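Local coordinates for protein IMPACT family member YigZ (Escherichia coli, PDB 1VI7) that is of unknown cellular role but belongs to the IMPACT family and may bind guanyl nucleotides and other anions, at residues H49-G62 against V95-G107. Residues are numbered along the deposited sequence; the frame is centred on the assembly and turned at random.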
loop_
_atom_site.group_PDB
_atom_site.type_symbol
_atom_site.label_atom_id
_atom_site.label_comp_id
_atom_site.label_asym_id
_atom_site.label_seq_id
_atom_site.Cartn_x
_atom_site.Cartn_y
_atom_site.Cartn_z
ATOM N N HIS A 49 0.052 -16.802 16.114
ATOM C CA HIS A 49 0.663 -16.782 17.436
ATOM C C HIS A 49 -0.338 -16.384 18.518
ATOM O O HIS A 49 -0.467 -15.190 18.851
ATOM C CB HIS A 49 1.865 -15.835 17.513
ATOM C CG HIS A 49 2.846 -15.929 16.395
ATOM N ND1 HIS A 49 4.079 -16.540 16.524
ATOM C CD2 HIS A 49 2.772 -15.487 15.114
ATOM C CE1 HIS A 49 4.714 -16.488 15.368
ATOM N NE2 HIS A 49 3.933 -15.859 14.497
ATOM N N PRO A 50 -1.193 -17.307 18.925
ATOM C CA PRO A 50 -2.157 -17.039 19.991
ATOM C C PRO A 50 -1.472 -16.888 21.338
ATOM O O PRO A 50 -1.735 -15.983 22.124
ATOM C CB PRO A 50 -3.065 -18.241 19.969
ATOM C CG PRO A 50 -2.493 -19.228 19.040
ATOM C CD PRO A 50 -1.141 -18.741 18.601
ATOM N N ASP A 51 -0.458 -17.716 21.586
ATOM C CA ASP A 51 0.293 -17.719 22.813
ATOM C C ASP A 51 1.176 -16.511 23.070
ATOM O O ASP A 51 1.917 -16.507 24.075
ATOM C CB ASP A 51 1.193 -18.972 22.894
ATOM C CG ASP A 51 0.424 -20.147 23.472
ATOM O OD1 ASP A 51 0.432 -21.215 22.817
ATOM O OD2 ASP A 51 -0.176 -19.996 24.552
ATOM N N ALA A 52 1.198 -15.558 22.156
ATOM C CA ALA A 52 1.993 -14.345 22.314
ATOM C C ALA A 52 1.078 -13.261 22.902
ATOM O O ALA A 52 -0.030 -13.017 22.448
ATOM C CB ALA A 52 2.634 -13.920 21.016
ATOM N N ARG A 53 1.595 -12.633 23.944
ATOM C CA ARG A 53 0.900 -11.636 24.709
ATOM C C ARG A 53 0.512 -10.387 23.952
ATOM O O ARG A 53 -0.523 -9.764 24.274
ATOM C CB ARG A 53 1.743 -11.286 25.949
ATOM C CG ARG A 53 0.885 -10.936 27.150
ATOM C CD ARG A 53 1.738 -10.506 28.308
ATOM N NE ARG A 53 2.679 -9.431 27.947
ATOM C CZ ARG A 53 3.642 -9.076 28.814
ATOM N NH1 ARG A 53 3.732 -9.706 29.991
ATOM N NH2 ARG A 53 4.480 -8.111 28.492
ATOM N N HIS A 54 1.380 -9.910 23.058
ATOM C CA HIS A 54 1.137 -8.689 22.322
ATOM C C HIS A 54 1.390 -8.823 20.829
ATOM O O HIS A 54 2.104 -9.733 20.378
ATOM C CB HIS A 54 1.976 -7.518 22.871
ATOM C CG HIS A 54 1.832 -7.301 24.345
ATOM N ND1 HIS A 54 0.715 -6.740 24.921
ATOM C CD2 HIS A 54 2.637 -7.657 25.373
ATOM C CE1 HIS A 54 0.847 -6.752 26.231
ATOM N NE2 HIS A 54 2.009 -7.306 26.541
ATOM N N HIS A 55 0.672 -8.016 20.041
ATOM C CA HIS A 55 0.762 -7.963 18.600
ATOM C C HIS A 55 0.626 -6.520 18.083
ATOM O O HIS A 55 -0.365 -6.132 17.473
ATOM C CB HIS A 55 -0.256 -8.867 17.914
ATOM C CG HIS A 55 -0.282 -10.295 18.364
ATOM N ND1 HIS A 55 -0.947 -10.677 19.523
ATOM C CD2 HIS A 55 0.333 -11.412 17.920
ATOM C CE1 HIS A 55 -0.768 -11.968 19.741
ATOM N NE2 HIS A 55 0.001 -12.441 18.783
ATOM N N CYS A 56 1.636 -5.711 18.304
ATOM C CA CYS A 56 1.714 -4.310 17.924
ATOM C C CYS A 56 1.835 -4.088 16.429
ATOM O O CYS A 56 2.417 -4.877 15.679
ATOM C CB CYS A 56 2.851 -3.661 18.715
ATOM S SG CYS A 56 3.069 -4.370 20.390
ATOM N N VAL A 57 1.211 -3.035 15.901
ATOM C CA VAL A 57 1.079 -2.800 14.480
ATOM C C VAL A 57 1.504 -1.397 14.061
ATOM O O VAL A 57 1.311 -0.479 14.852
ATOM C CB VAL A 57 -0.439 -2.887 14.098
ATOM C CG1 VAL A 57 -0.665 -2.834 12.600
ATOM C CG2 VAL A 57 -1.103 -4.100 14.727
ATOM N N ALA A 58 1.596 -1.149 12.767
ATOM C CA ALA A 58 1.942 0.162 12.211
ATOM C C ALA A 58 1.934 0.047 10.682
ATOM O O ALA A 58 2.266 -1.070 10.223
ATOM C CB ALA A 58 3.352 0.539 12.647
ATOM N N TRP A 59 1.609 1.097 9.956
ATOM C CA TRP A 59 1.583 0.995 8.497
ATOM C C TRP A 59 1.601 2.369 7.841
ATOM O O TRP A 59 1.474 3.366 8.551
ATOM C CB TRP A 59 0.388 0.185 8.036
ATOM C CG TRP A 59 -0.968 0.779 8.251
ATOM C CD1 TRP A 59 -1.550 1.773 7.511
ATOM C CD2 TRP A 59 -1.947 0.409 9.229
ATOM N NE1 TRP A 59 -2.801 2.061 7.990
ATOM C CE2 TRP A 59 -3.065 1.238 9.052
ATOM C CE3 TRP A 59 -1.965 -0.541 10.256
ATOM C CZ2 TRP A 59 -4.211 1.155 9.839
ATOM C CZ3 TRP A 59 -3.098 -0.618 11.052
ATOM C CH2 TRP A 59 -4.212 0.209 10.827
ATOM N N VAL A 60 1.788 2.419 6.565
ATOM C CA VAL A 60 1.760 3.623 5.684
ATOM C C VAL A 60 1.077 3.075 4.452
ATOM O O VAL A 60 1.461 1.916 4.136
ATOM C CB VAL A 60 3.248 3.930 5.389
ATOM C CG1 VAL A 60 3.612 3.696 3.932
ATOM C CG2 VAL A 60 3.741 5.279 5.804
ATOM N N ALA A 61 0.155 3.730 3.807
ATOM C CA ALA A 61 -0.401 2.980 2.600
ATOM C C ALA A 61 0.116 3.672 1.345
ATOM O O ALA A 61 -0.458 3.732 0.297
ATOM C CB ALA A 61 -1.817 2.701 2.667
ATOM N N GLY A 62 1.346 4.109 1.582
ATOM C CA GLY A 62 2.206 4.775 0.744
ATOM C C GLY A 62 1.578 5.552 -0.389
ATOM O O GLY A 62 0.912 5.125 -1.266
ATOM N N VAL A 95 9.321 3.978 1.923
ATOM C CA VAL A 95 8.714 2.865 1.216
ATOM C C VAL A 95 7.199 2.954 1.445
ATOM O O VAL A 95 6.733 2.894 2.589
ATOM C CB VAL A 95 9.250 1.515 1.710
ATOM C CG1 VAL A 95 8.454 0.340 1.191
ATOM C CG2 VAL A 95 10.728 1.389 1.382
ATOM N N GLY A 96 6.475 3.091 0.338
ATOM C CA GLY A 96 5.025 3.187 0.420
ATOM C C GLY A 96 4.352 1.841 0.555
ATOM O O GLY A 96 4.957 0.782 0.387
ATOM N N GLU A 97 3.088 1.835 1.026
ATOM C CA GLU A 97 2.313 0.611 0.971
ATOM C C GLU A 97 2.894 -0.549 1.741
ATOM O O GLU A 97 2.918 -1.692 1.256
ATOM C CB GLU A 97 2.180 0.168 -0.505
ATOM C CG GLU A 97 1.603 1.180 -1.459
ATOM C CD GLU A 97 1.387 0.661 -2.862
ATOM O OE1 GLU A 97 1.158 1.507 -3.749
ATOM O OE2 GLU A 97 1.482 -0.575 -3.076
ATOM N N ILE A 98 3.200 -0.348 3.017
ATOM C CA ILE A 98 3.756 -1.444 3.825
ATOM C C ILE A 98 3.176 -1.396 5.230
ATOM O O ILE A 98 2.963 -0.310 5.753
ATOM C CB ILE A 98 5.289 -1.336 3.866
ATOM C CG1 ILE A 98 5.927 -2.324 4.819
ATOM C CG2 ILE A 98 5.684 0.082 4.194
ATOM C CD1 ILE A 98 7.435 -2.439 4.714
ATOM N N THR A 99 3.128 -2.535 5.885
ATOM C CA THR A 99 2.571 -2.660 7.217
ATOM C C THR A 99 3.497 -3.517 8.055
ATOM O O THR A 99 4.186 -4.355 7.469
ATOM C CB THR A 99 1.174 -3.315 7.079
ATOM O OG1 THR A 99 0.247 -2.330 6.588
ATOM C CG2 THR A 99 0.666 -3.882 8.378
ATOM N N ALA A 100 3.522 -3.322 9.373
ATOM C CA ALA A 100 4.444 -4.151 10.168
ATOM C C ALA A 100 3.768 -4.657 11.431
ATOM O O ALA A 100 2.809 -4.043 11.895
ATOM C CB ALA A 100 5.693 -3.342 10.519
ATOM N N VAL A 101 4.153 -5.851 11.885
ATOM C CA VAL A 101 3.634 -6.406 13.087
ATOM C C VAL A 101 4.700 -6.993 14.012
ATOM O O VAL A 101 5.408 -7.943 13.690
ATOM C CB VAL A 101 2.573 -7.494 12.894
ATOM C CG1 VAL A 101 2.265 -8.152 14.254
ATOM C CG2 VAL A 101 1.285 -6.931 12.316
ATOM N N VAL A 102 4.768 -6.440 15.238
ATOM C CA VAL A 102 5.714 -7.102 16.181
ATOM C C VAL A 102 4.867 -8.040 17.027
ATOM O O VAL A 102 3.630 -7.846 17.025
ATOM C CB VAL A 102 6.575 -6.104 16.898
ATOM C CG1 VAL A 102 7.749 -6.771 17.609
ATOM C CG2 VAL A 102 7.146 -5.083 15.893
ATOM N N VAL A 103 5.329 -9.232 17.356
ATOM C CA VAL A 103 4.554 -10.239 18.088
ATOM C C VAL A 103 5.254 -10.512 19.405
ATOM O O VAL A 103 6.428 -10.909 19.423
ATOM C CB VAL A 103 4.394 -11.502 17.238
ATOM C CG1 VAL A 103 3.911 -12.711 18.037
ATOM C CG2 VAL A 103 3.378 -11.231 16.107
ATOM N N ARG A 104 4.594 -10.232 20.563
ATOM C CA ARG A 104 5.377 -10.436 21.764
ATOM C C ARG A 104 4.997 -11.629 22.610
ATOM O O ARG A 104 3.891 -11.809 23.087
ATOM C CB ARG A 104 5.524 -9.173 22.615
ATOM C CG ARG A 104 6.686 -9.349 23.627
ATOM C CD ARG A 104 6.540 -8.393 24.765
ATOM N NE ARG A 104 7.597 -8.463 25.782
ATOM C CZ ARG A 104 7.548 -7.640 26.840
ATOM N NH1 ARG A 104 6.533 -6.777 26.927
ATOM N NH2 ARG A 104 8.472 -7.669 27.777
ATOM N N TYR A 105 6.001 -12.460 22.859
ATOM C CA TYR A 105 5.917 -13.599 23.755
ATOM C C TYR A 105 6.679 -13.203 25.042
ATOM O O TYR A 105 7.897 -13.040 24.983
ATOM C CB TYR A 105 6.555 -14.822 23.121
ATOM C CG TYR A 105 5.810 -15.546 22.024
ATOM C CD1 TYR A 105 4.906 -16.568 22.312
ATOM C CD2 TYR A 105 6.079 -15.290 20.679
ATOM C CE1 TYR A 105 4.253 -17.247 21.302
ATOM C CE2 TYR A 105 5.432 -15.974 19.663
ATOM C CZ TYR A 105 4.511 -16.946 19.980
ATOM O OH TYR A 105 3.849 -17.628 18.989
ATOM N N TYR A 106 5.957 -12.867 26.107
ATOM C CA TYR A 106 6.586 -12.461 27.364
ATOM C C TYR A 106 7.490 -13.562 27.912
ATOM O O TYR A 106 7.097 -14.725 27.998
ATOM C CB TYR A 106 5.544 -12.087 28.410
ATOM C CG TYR A 106 6.088 -11.591 29.737
ATOM C CD1 TYR A 106 6.927 -10.488 29.785
ATOM C CD2 TYR A 106 5.720 -12.171 30.945
ATOM C CE1 TYR A 106 7.414 -10.021 30.985
ATOM C CE2 TYR A 106 6.194 -11.689 32.151
ATOM C CZ TYR A 106 7.027 -10.602 32.166
ATOM O OH TYR A 106 7.513 -10.090 33.350
ATOM N N GLY A 107 8.694 -13.167 28.339
ATOM C CA GLY A 107 9.626 -14.126 28.852
ATOM C C GLY A 107 9.772 -14.258 30.330
ATOM O O GLY A 107 10.668 -15.012 30.768
HETATM O O HOH W 1 3.898 -14.596 25.972
#
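Val57 to Val60 pair antiparallel with Ile98 to Val101 in the middle of the five-stranded sheet of the UPF0029 region, and the pairing resumes at His54 and Arg104 after a less regular stretch. There Arg53 and His54 both face Arg104, a classic beta bulge, and His54 N donates to Arg104 O in the carbonyl plane, on a lone pair. Beyond the bulge, side chains take over. Ala52 sets its CB over the centre of the Tyr105 ring, 3.5 Å from the centroid, a CH-pi contact straight down the ring normal. A chi1 of -75°, with CG anti to the carbonyl carbon, places the Tyr105 ring face against that methyl and its hydroxyl at the edge of the His49 imidazole. Val103 CG1 lies over one face of the same imidazole, a CH-pi contact 4.2 Å from its centroid, while Val103 CG2 meets His55 CD2 obliquely. His55 in turn reaches back along its own segment, NE2 donating to His49 O at 2.8 Å. At the exposed end of the contact, the Arg53 guanidinium lies nearly flat on Tyr106, planes 23° apart, in an off-centre cation-pi stack. The extended Arg104 runs alongside Arg53, its NH1 salt-bridged to Glu77, a carboxylate that probably offsets the charge of the two neighbouring guanidinium groups. In the central strands, Trp59 and Thr99 lie side by side on the face packed against helix 34-48, whereas Ala58 packs on helix 84-93 from the other face. Thr99 OG1 is hydrogen-bonded to Thr32 OG1. Back beside Ala52, His49 ND1 and Tyr105 OH share a hydrogen bond of 2.7 Å, with the hydroxyl in the plane of the imidazole.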